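Local coordinates for protein GCN5-related N-acetyltransferase (Brucella melitensis biovar Abortus 2308, PDB 3TCV) that probably transfers an acetyl group from acetyl-coenzyme A to an amino group of its substrate, as a member of the GCN5-related N-acetyltransferase family, at residues B[80-83]-B[84-87]; B[144-147]-B[148-152]; B[176-179]-B[180-184]. All blocks are in the same frame, centred on the assembly; numbering follows the deposited sequence.

Overall arrangement
Of the three contacts in the GNAT domain, only interaction 2 lies wholly inside a helix. Interaction 1 spans the start of helix 82-94 at the surface, its centre about 23 Å from the centre of the chain, and relies on charge, a side-chain cap and a bridging water. Interaction 2, buried in helix 142-158 with its centre about 7 Å from the chain's centre, has regular backbone bonds and polar side chains that reach other elements. Interaction 3, partly buried, closes helix 173-182 with a Schellman motif at G183, two waters bridging side chains to its last turns. Interactions 2 and 3 touch, F182 packing on Q148; interaction 1 stays about 16 Å from interaction 2 at the nearest atoms.

Interaction 1. Residues B[80-83]-B[84-87]; sequences ATRA and EFEP
R82 and E86 form the charged part of this contact. Both R82 NH1, at 2.7 Å, and R82 NH2, at 2.9 Å, donate to the single oxygen E86 OE1, an end-on salt bridge in which the guanidinium and carboxylate planes lie only 19° apart. Each chain bends at chi2 (70° in R82), which turns the two ends toward each other one helical turn apart. R82 NE makes a second salt bridge, to D56 OD1, so the same guanidinium ties helix 82-94 to helix 51-61.

Capping comes next. T81 is the N-cap of helix 82-94: its OG1 accepts from E84 N at 3.0 Å, with an N-H...O angle of 154°. The first turn is otherwise weakly bonded. F85 N is shared between R82 O, which it meets at 3.2 Å from above the carbonyl plane, and T81 O, a weak bond; E86 N reaches A83 O, likewise from above its plane.

A water links the start of the segments, accepting from A80 N at 2.7 Å and donating to E84 OE1 at 2.8 Å.

R82 NH1 lies at the edge of the F85 ring, near its plane, 4.2 Å from F85 CD2. The ring itself is buried against L58 and F59.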
ATOM      1  N   ALA B  80     -19.981  15.662 -17.472  1.00 25.27           N
ATOM      2  CA  ALA B  80     -20.536  16.201 -18.722  1.00 25.94           C
ATOM      3  C   ALA B  80     -21.579  17.281 -18.447  1.00 26.37           C
ATOM      4  O   ALA B  80     -21.708  18.224 -19.223  1.00 28.06           O
ATOM      5  CB  ALA B  80     -21.139  15.082 -19.580  1.00 26.56           C
ATOM      6  N   THR B  81     -22.312  17.136 -17.340  1.00 24.50           N
ATOM      7  CA  THR B  81     -23.344  18.088 -16.934  1.00 23.99           C
ATOM      8  C   THR B  81     -23.307  18.234 -15.420  1.00 22.61           C
ATOM      9  O   THR B  81     -22.764  17.381 -14.724  1.00 22.28           O
ATOM     10  CB  THR B  81     -24.777  17.609 -17.297  1.00 24.59           C
ATOM     11  OG1 THR B  81     -25.160  16.540 -16.433  1.00 23.99           O
ATOM     12  CG2 THR B  81     -24.886  17.120 -18.749  1.00 25.21           C
ATOM     13  N   ARG B  82     -23.898  19.317 -14.915  1.00 22.33           N
ATOM     14  CA  ARG B  82     -24.014  19.522 -13.484  1.00 22.01           C
ATOM     15  C   ARG B  82     -24.787  18.405 -12.794  1.00 21.21           C
ATOM     16  O   ARG B  82     -24.390  17.936 -11.735  1.00 20.55           O
ATOM     17  CB  ARG B  82     -24.662  20.884 -13.194  1.00 22.52           C
ATOM     18  CG  ARG B  82     -24.914  21.159 -11.729  1.00 23.21           C
ATOM     19  CD  ARG B  82     -23.612  21.384 -10.969  1.00 23.50           C
ATOM     20  NE  ARG B  82     -23.844  21.513  -9.544  1.00 23.91           N
ATOM     21  CZ  ARG B  82     -24.046  20.508  -8.702  1.00 24.63           C
ATOM     22  NH1 ARG B  82     -24.082  19.250  -9.119  1.00 25.06           N
ATOM     23  NH2 ARG B  82     -24.252  20.766  -7.423  1.00 26.22           N
ATOM     24  N   ALA B  83     -25.896  17.972 -13.395  1.00 20.48           N
ATOM     25  CA  ALA B  83     -26.661  16.878 -12.819  1.00 20.59           C
ATOM     26  C   ALA B  83     -25.820  15.598 -12.722  1.00 20.48           C
ATOM     27  O   ALA B  83     -25.894  14.879 -11.739  1.00 19.71           O
ATOM     28  CB  ALA B  83     -27.941  16.628 -13.605  1.00 20.76           C
ATOM     29  N   GLU B  84     -25.003  15.330 -13.741  1.00 21.13           N
ATOM     30  CA  GLU B  84     -24.200  14.105 -13.767  1.00 21.90           C
ATOM     31  C   GLU B  84     -23.072  14.112 -12.738  1.00 21.04           C
ATOM     32  O   GLU B  84     -22.560  13.056 -12.391  1.00 20.25           O
ATOM     33  CB  GLU B  84     -23.654  13.835 -15.186  1.00 23.68           C
ATOM     34  CG  GLU B  84     -24.707  13.245 -16.130  1.00 27.29           C
ATOM     35  CD  GLU B  84     -24.200  12.965 -17.549  1.00 30.43           C
ATOM     36  OE1 GLU B  84     -23.115  13.429 -17.927  1.00 35.06           O
ATOM     37  OE2 GLU B  84     -24.906  12.274 -18.305  1.00 34.78           O
ATOM     38  N   PHE B  85     -22.723  15.295 -12.251  1.00 20.25           N
ATOM     39  CA  PHE B  85     -21.669  15.469 -11.253  1.00 20.28           C
ATOM     40  C   PHE B  85     -22.153  15.118  -9.843  1.00 20.43           C
ATOM     41  O   PHE B  85     -21.363  14.761  -8.962  1.00 19.12           O
ATOM     42  CB  PHE B  85     -21.194  16.925 -11.314  1.00 20.29           C
ATOM     43  CG  PHE B  85     -19.999  17.240 -10.455  1.00 20.16           C
ATOM     44  CD1 PHE B  85     -18.829  16.505 -10.587  1.00 20.07           C
ATOM     45  CD2 PHE B  85     -20.020  18.319  -9.585  1.00 20.56           C
ATOM     46  CE1 PHE B  85     -17.706  16.811  -9.839  1.00 20.10           C
ATOM     47  CE2 PHE B  85     -18.908  18.632  -8.822  1.00 20.53           C
ATOM     48  CZ  PHE B  85     -17.746  17.882  -8.960  1.00 20.46           C
ATOM     49  N   GLU B  86     -23.461  15.223  -9.625  1.00 20.64           N
ATOM     50  CA  GLU B  86     -23.987  15.120  -8.269  1.00 21.72           C
ATOM     51  C   GLU B  86     -23.671  13.816  -7.527  1.00 20.90           C
ATOM     52  O   GLU B  86     -23.321  13.879  -6.363  1.00 21.49           O
ATOM     53  CB  GLU B  86     -25.504  15.405  -8.228  1.00 23.24           C
ATOM     54  CG  GLU B  86     -26.010  15.740  -6.825  1.00 24.83           C
ATOM     55  CD  GLU B  86     -25.504  17.065  -6.260  1.00 25.83           C
ATOM     56  OE1 GLU B  86     -25.132  17.984  -7.018  1.00 27.62           O
ATOM     57  OE2 GLU B  86     -25.493  17.221  -5.006  1.00 28.91           O
ATOM     58  N   PRO B  87     -23.779  12.650  -8.180  1.00 20.35           N
ATOM     59  CA  PRO B  87     -23.479  11.422  -7.437  1.00 20.67           C
ATOM     60  C   PRO B  87     -22.056  11.367  -6.874  1.00 20.30           C
ATOM     61  O   PRO B  87     -21.876  11.045  -5.706  1.00 20.07           O
ATOM     62  CB  PRO B  87     -23.681  10.325  -8.479  1.00 20.80           C
ATOM     63  CG  PRO B  87     -24.737  10.888  -9.370  1.00 20.98           C
ATOM     64  CD  PRO B  87     -24.375  12.346  -9.491  1.00 20.70           C
TER
HETATM   65  O   HOH W   1     -20.555  13.077 -16.942  1.00 30.01           O

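Interaction 2. Residues B[144-147]-B[148-152]; sequences ATEA and QFLFM
E146 and L150, one turn apart in helix 142-158, meet through their aliphatic parts, with E146 CG 4.2 Å from L150 CG. This helix connects strands 126-134 and 163-169 in a beta-alpha-beta crossover of the GNAT fold, and its buried side chains fan out to different neighbours. The two chains cross at an angle: E146 has CG anti to the backbone N (chi1 -169°) and runs extended beyond it, whereas L150 places CG beside its own N (chi1 -70°), which brings CG up to the oxygen end of the E146 carbonyl. The E146 carboxylate thereby reaches the backbone N-H groups of R42 and Y43, while L150 packs on V44 and L46, so both turn toward strand 44-48 and the residues just before it.

Q148 departs in another direction. Its chain bends at chi2 (-57°), its OE1 is hydrogen-bonded to Y164 OH, and the buried amide is thus provided with a polar partner. T145 OG1 bonds to R181 NH1, and F149 meets the ring of Y220 at a shallow interplanar angle. F151 sets its ring edge-to-face with F101.

Beneath these side chains the helical i to i+4 backbone bonds are regular: Q148 N bonds to A144 O at 3.3 Å, and F149 N to T145 O at 3.0 Å. L150 N donates to E146 O at 2.8 Å, and the same carbonyl oxygen lies 3.3 Å from L150 CG.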
ATOM      1  N   ALA B 144      -1.778  26.516  -5.292  1.00 18.24           N
ATOM      2  CA  ALA B 144      -1.624  25.047  -5.388  1.00 18.21           C
ATOM      3  C   ALA B 144      -0.540  24.542  -4.442  1.00 17.87           C
ATOM      4  O   ALA B 144      -0.748  23.552  -3.728  1.00 17.45           O
ATOM      5  CB  ALA B 144      -1.296  24.610  -6.824  1.00 18.25           C
ATOM      6  N   THR B 145       0.589  25.247  -4.394  1.00 17.70           N
ATOM      7  CA  THR B 145       1.650  24.868  -3.469  1.00 17.87           C
ATOM      8  C   THR B 145       1.149  25.013  -2.028  1.00 18.34           C
ATOM      9  O   THR B 145       1.391  24.148  -1.200  1.00 18.01           O
ATOM     10  CB  THR B 145       2.938  25.686  -3.703  1.00 17.93           C
ATOM     11  OG1 THR B 145       3.531  25.290  -4.948  1.00 17.74           O
ATOM     12  CG2 THR B 145       3.958  25.526  -2.535  1.00 18.03           C
ATOM     13  N   GLU B 146       0.442  26.099  -1.728  1.00 19.27           N
ATOM     14  CA  GLU B 146      -0.071  26.295  -0.362  1.00 20.36           C
ATOM     15  C   GLU B 146      -1.161  25.274   0.025  1.00 20.18           C
ATOM     16  O   GLU B 146      -1.243  24.900   1.195  1.00 20.25           O
ATOM     17  CB  GLU B 146      -0.544  27.740  -0.139  1.00 21.29           C
ATOM     18  CG  GLU B 146      -0.821  28.050   1.320  1.00 22.06           C
ATOM     19  CD  GLU B 146      -1.241  29.499   1.525  1.00 23.96           C
ATOM     20  OE1 GLU B 146      -2.078  30.006   0.751  1.00 24.46           O
ATOM     21  OE2 GLU B 146      -0.737  30.127   2.473  1.00 25.74           O
ATOM     22  N   ALA B 147      -1.962  24.803  -0.944  1.00 19.75           N
ATOM     23  CA  ALA B 147      -2.938  23.739  -0.690  1.00 18.92           C
ATOM     24  C   ALA B 147      -2.260  22.471  -0.163  1.00 18.68           C
ATOM     25  O   ALA B 147      -2.740  21.824   0.786  1.00 18.38           O
ATOM     26  CB  ALA B 147      -3.712  23.418  -1.949  1.00 18.29           C
ATOM     27  N   GLN B 148      -1.140  22.130  -0.784  1.00 18.60           N
ATOM     28  CA  GLN B 148      -0.325  20.978  -0.373  1.00 18.60           C
ATOM     29  C   GLN B 148       0.265  21.243   1.028  1.00 18.36           C
ATOM     30  O   GLN B 148       0.155  20.390   1.942  1.00 17.67           O
ATOM     31  CB  GLN B 148       0.780  20.729  -1.420  1.00 18.69           C
ATOM     32  CG  GLN B 148       1.409  19.361  -1.455  1.00 19.58           C
ATOM     33  CD  GLN B 148       2.031  18.908  -0.149  1.00 19.50           C
ATOM     34  OE1 GLN B 148       1.462  18.094   0.522  1.00 20.58           O
ATOM     35  NE2 GLN B 148       3.209  19.395   0.179  1.00 20.40           N
ATOM     36  N   PHE B 149       0.870  22.433   1.178  1.00 18.33           N
ATOM     37  CA  PHE B 149       1.518  22.858   2.409  1.00 18.92           C
ATOM     38  C   PHE B 149       0.584  22.762   3.599  1.00 18.55           C
ATOM     39  O   PHE B 149       0.971  22.278   4.662  1.00 18.58           O
ATOM     40  CB  PHE B 149       2.021  24.310   2.321  1.00 19.60           C
ATOM     41  CG  PHE B 149       2.703  24.790   3.583  1.00 20.44           C
ATOM     42  CD1 PHE B 149       3.942  24.284   3.960  1.00 21.10           C
ATOM     43  CD2 PHE B 149       2.079  25.709   4.419  1.00 21.60           C
ATOM     44  CE1 PHE B 149       4.556  24.715   5.137  1.00 21.38           C
ATOM     45  CE2 PHE B 149       2.687  26.151   5.591  1.00 22.17           C
ATOM     46  CZ  PHE B 149       3.929  25.655   5.947  1.00 21.68           C
ATOM     47  N   LEU B 150      -0.636  23.267   3.448  1.00 18.84           N
ATOM     48  CA  LEU B 150      -1.572  23.269   4.564  1.00 18.99           C
ATOM     49  C   LEU B 150      -1.902  21.852   5.073  1.00 18.98           C
ATOM     50  O   LEU B 150      -2.025  21.640   6.270  1.00 19.79           O
ATOM     51  CB  LEU B 150      -2.836  24.042   4.212  1.00 19.34           C
ATOM     52  CG  LEU B 150      -2.704  25.566   4.085  1.00 20.03           C
ATOM     53  CD1 LEU B 150      -3.969  26.125   3.443  1.00 19.89           C
ATOM     54  CD2 LEU B 150      -2.382  26.245   5.425  1.00 20.79           C
ATOM     55  N   PHE B 151      -2.043  20.881   4.169  1.00 18.35           N
ATOM     56  CA  PHE B 151      -2.210  19.501   4.577  1.00 18.16           C
ATOM     57  C   PHE B 151      -0.956  18.971   5.281  1.00 18.30           C
ATOM     58  O   PHE B 151      -1.056  18.307   6.318  1.00 18.54           O
ATOM     59  CB  PHE B 151      -2.494  18.613   3.361  1.00 17.70           C
ATOM     60  CG  PHE B 151      -3.959  18.398   3.038  1.00 17.73           C
ATOM     61  CD1 PHE B 151      -4.985  19.139   3.630  1.00 18.22           C
ATOM     62  CD2 PHE B 151      -4.307  17.452   2.062  1.00 17.48           C
ATOM     63  CE1 PHE B 151      -6.314  18.889   3.290  1.00 18.39           C
ATOM     64  CE2 PHE B 151      -5.630  17.213   1.721  1.00 17.69           C
ATOM     65  CZ  PHE B 151      -6.629  17.945   2.337  1.00 18.06           C
ATOM     66  N   MET B 152       0.218  19.253   4.711  1.00 18.39           N
ATOM     67  CA  MET B 152       1.464  18.707   5.241  1.00 18.73           C
ATOM     68  C   MET B 152       1.695  19.228   6.661  1.00 18.91           C
ATOM     69  O   MET B 152       2.067  18.485   7.588  1.00 18.29           O
ATOM     70  CB  MET B 152       2.643  19.060   4.348  1.00 19.36           C
ATOM     71  CG  MET B 152       3.887  18.248   4.693  1.00 19.66           C
ATOM     72  SD  MET B 152       5.040  18.084   3.326  1.00 22.25           S
ATOM     73  CE  MET B 152       5.579  19.750   3.169  1.00 19.12           C
TER

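Interaction 3. Residues B[176-179]-B[180-184]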
ATOM      1  N   ARG B 176       4.753  13.206 -10.840  1.00 17.46           N
ATOM      2  CA  ARG B 176       6.026  12.809 -10.282  1.00 18.34           C
ATOM      3  C   ARG B 176       6.933  14.011 -10.028  1.00 18.02           C
ATOM      4  O   ARG B 176       7.546  14.114  -8.973  1.00 18.06           O
ATOM      5  CB  ARG B 176       6.749  11.849 -11.183  1.00 19.72           C
ATOM      6  CG  ARG B 176       6.115  10.485 -11.210  1.00 20.89           C
ATOM      7  CD  ARG B 176       7.051   9.481 -11.837  1.00 22.05           C
ATOM      8  NE  ARG B 176       7.280   9.760 -13.256  1.00 23.98           N
ATOM      9  CZ  ARG B 176       8.314  10.431 -13.779  1.00 25.32           C
ATOM     10  NH1 ARG B 176       9.252  10.954 -13.018  1.00 25.78           N
ATOM     11  NH2 ARG B 176       8.402  10.586 -15.101  1.00 27.00           N
ATOM     12  N   ARG B 177       7.005  14.909 -11.000  1.00 17.96           N
ATOM     13  CA  ARG B 177       7.836  16.109 -10.855  1.00 18.44           C
ATOM     14  C   ARG B 177       7.261  17.021  -9.765  1.00 17.22           C
ATOM     15  O   ARG B 177       8.030  17.655  -9.035  1.00 17.05           O
ATOM     16  CB  ARG B 177       7.972  16.813 -12.210  1.00 20.40           C
ATOM     17  CG  ARG B 177       8.865  16.046 -13.188  1.00 21.81           C
ATOM     18  CD  ARG B 177       9.094  16.839 -14.472  1.00 24.73           C
ATOM     19  NE  ARG B 177       7.881  17.042 -15.267  1.00 26.68           N
ATOM     20  CZ  ARG B 177       7.437  16.202 -16.213  1.00 27.72           C
ATOM     21  NH1 ARG B 177       8.076  15.065 -16.480  1.00 28.91           N
ATOM     22  NH2 ARG B 177       6.330  16.491 -16.879  1.00 28.63           N
ATOM     23  N   ALA B 178       5.940  17.040  -9.604  1.00 16.14           N
ATOM     24  CA  ALA B 178       5.299  17.821  -8.539  1.00 15.89           C
ATOM     25  C   ALA B 178       5.701  17.276  -7.171  1.00 15.67           C
ATOM     26  O   ALA B 178       6.070  18.048  -6.272  1.00 15.60           O
ATOM     27  CB  ALA B 178       3.772  17.816  -8.673  1.00 15.95           C
ATOM     28  N   ALA B 179       5.655  15.949  -7.027  1.00 14.77           N
ATOM     29  CA  ALA B 179       6.038  15.297  -5.771  1.00 14.76           C
ATOM     30  C   ALA B 179       7.497  15.640  -5.444  1.00 14.88           C
ATOM     31  O   ALA B 179       7.809  16.001  -4.314  1.00 14.82           O
ATOM     32  CB  ALA B 179       5.834  13.767  -5.871  1.00 14.23           C
ATOM     33  N   GLU B 180       8.377  15.543  -6.438  1.00 15.60           N
ATOM     34  CA  GLU B 180       9.799  15.825  -6.226  1.00 16.22           C
ATOM     35  C   GLU B 180      10.007  17.297  -5.823  1.00 16.34           C
ATOM     36  O   GLU B 180      10.781  17.596  -4.890  1.00 16.75           O
ATOM     37  CB  GLU B 180      10.635  15.522  -7.483  1.00 17.55           C
ATOM     38  CG  GLU B 180      10.627  14.058  -7.909  1.00 18.41           C
ATOM     39  CD  GLU B 180      11.495  13.116  -7.074  1.00 19.65           C
ATOM     40  OE1 GLU B 180      11.929  13.444  -5.931  1.00 21.15           O
ATOM     41  OE2 GLU B 180      11.726  11.991  -7.566  1.00 23.27           O
ATOM     42  N   ARG B 181       9.322  18.195  -6.517  1.00 15.80           N
ATOM     43  CA  ARG B 181       9.400  19.638  -6.222  1.00 15.99           C
ATOM     44  C   ARG B 181       8.926  19.917  -4.796  1.00 15.74           C
ATOM     45  O   ARG B 181       9.522  20.722  -4.074  1.00 15.89           O
ATOM     46  CB  ARG B 181       8.545  20.451  -7.218  1.00 16.49           C
ATOM     47  CG  ARG B 181       8.330  21.911  -6.791  1.00 16.81           C
ATOM     48  CD  ARG B 181       7.696  22.790  -7.870  1.00 17.31           C
ATOM     49  NE  ARG B 181       7.389  24.136  -7.353  1.00 17.66           N
ATOM     50  CZ  ARG B 181       6.356  24.458  -6.579  1.00 17.68           C
ATOM     51  NH1 ARG B 181       5.477  23.543  -6.159  1.00 17.08           N
ATOM     52  NH2 ARG B 181       6.239  25.713  -6.165  1.00 18.01           N
ATOM     53  N   PHE B 182       7.856  19.241  -4.384  1.00 15.45           N
ATOM     54  CA  PHE B 182       7.272  19.418  -3.067  1.00 15.25           C
ATOM     55  C   PHE B 182       8.178  18.860  -1.955  1.00 15.27           C
ATOM     56  O   PHE B 182       7.923  19.089  -0.770  1.00 15.51           O
ATOM     57  CB  PHE B 182       5.884  18.763  -2.994  1.00 15.17           C
ATOM     58  CG  PHE B 182       4.758  19.562  -3.623  1.00 15.33           C
ATOM     59  CD1 PHE B 182       4.669  20.935  -3.495  1.00 15.38           C
ATOM     60  CD2 PHE B 182       3.743  18.909  -4.322  1.00 15.13           C
ATOM     61  CE1 PHE B 182       3.602  21.636  -4.037  1.00 15.82           C
ATOM     62  CE2 PHE B 182       2.681  19.623  -4.901  1.00 15.21           C
ATOM     63  CZ  PHE B 182       2.616  20.991  -4.762  1.00 15.57           C
ATOM     64  N   GLY B 183       9.205  18.091  -2.336  1.00 15.11           N
ATOM     65  CA  GLY B 183      10.175  17.533  -1.402  1.00 14.97           C
ATOM     66  C   GLY B 183       9.914  16.089  -0.977  1.00 14.50           C
ATOM     67  O   GLY B 183      10.617  15.579  -0.105  1.00 14.83           O
ATOM     68  N   PHE B 184       8.925  15.419  -1.586  1.00 13.84           N
ATOM     69  CA  PHE B 184       8.692  13.977  -1.325  1.00 13.66           C
ATOM     70  C   PHE B 184       9.873  13.228  -1.905  1.00 13.78           C
ATOM     71  O   PHE B 184      10.378  13.601  -2.980  1.00 13.97           O
ATOM     72  CB  PHE B 184       7.398  13.457  -1.959  1.00 13.53           C
ATOM     73  CG  PHE B 184       6.127  14.013  -1.378  1.00 13.38           C
ATOM     74  CD1 PHE B 184       5.421  13.304  -0.401  1.00 13.64           C
ATOM     75  CD2 PHE B 184       5.594  15.219  -1.821  1.00 13.73           C
ATOM     76  CE1 PHE B 184       4.218  13.788   0.111  1.00 13.37           C
ATOM     77  CE2 PHE B 184       4.416  15.707  -1.298  1.00 13.82           C
ATOM     78  CZ  PHE B 184       3.718  15.009  -0.328  1.00 13.83           C
TER
HETATM   79  O   HOH W   2      10.036  10.812 -10.160  1.00 23.69           O
HETATM   80  O   HOH W   3       5.073  20.824  -7.063  1.00 17.42           O
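A178 O is gripped twice: F182 N donates to it at 2.9 Å, and a water donates to it at 3.1 Å. That water in turn accepts from R181 NH1 at 2.9 Å, lying in the guanidinium plane, so it joins the arginine end to the backbone of the turn before. It also sits 3.2 Å above the plane of the F182 ring, over its centre. R181 is extended from CG to NE, and the NH1 that holds the water also reaches T145 of helix 142-158, while the guanidinium makes a cation-pi contact with W223. A second water, nearer the start of the segment, accepts from R176 NH1 and donates weakly to E180 OE2; R176 NE donates to N170 O.

The backbone shows how helix 173-182 ends. Regular bonds run as far as F182, but A179 O then accepts from F184 N at 3.0 Å, with an N-H...O angle of 142°, and G183 N bonds to E180 O. With G183 at positive phi (98°), this is a Schellman motif, which turns the chain toward strand 185-196.

The turn brings F184 CB to 4.2 Å from A179 CB, and A179 O meets the F184 ring at its edge, in the ring plane. Within the helix, A178 CB touches F182 CE2 at 4.3 Å as i to i+4 packing, while the F182 ring rests on T145 and Q148. F184 also touches Q148 but turns mainly to the sheet, meeting the rings of W166 and Y164 and packing on F206 and V208 of strand 199-209.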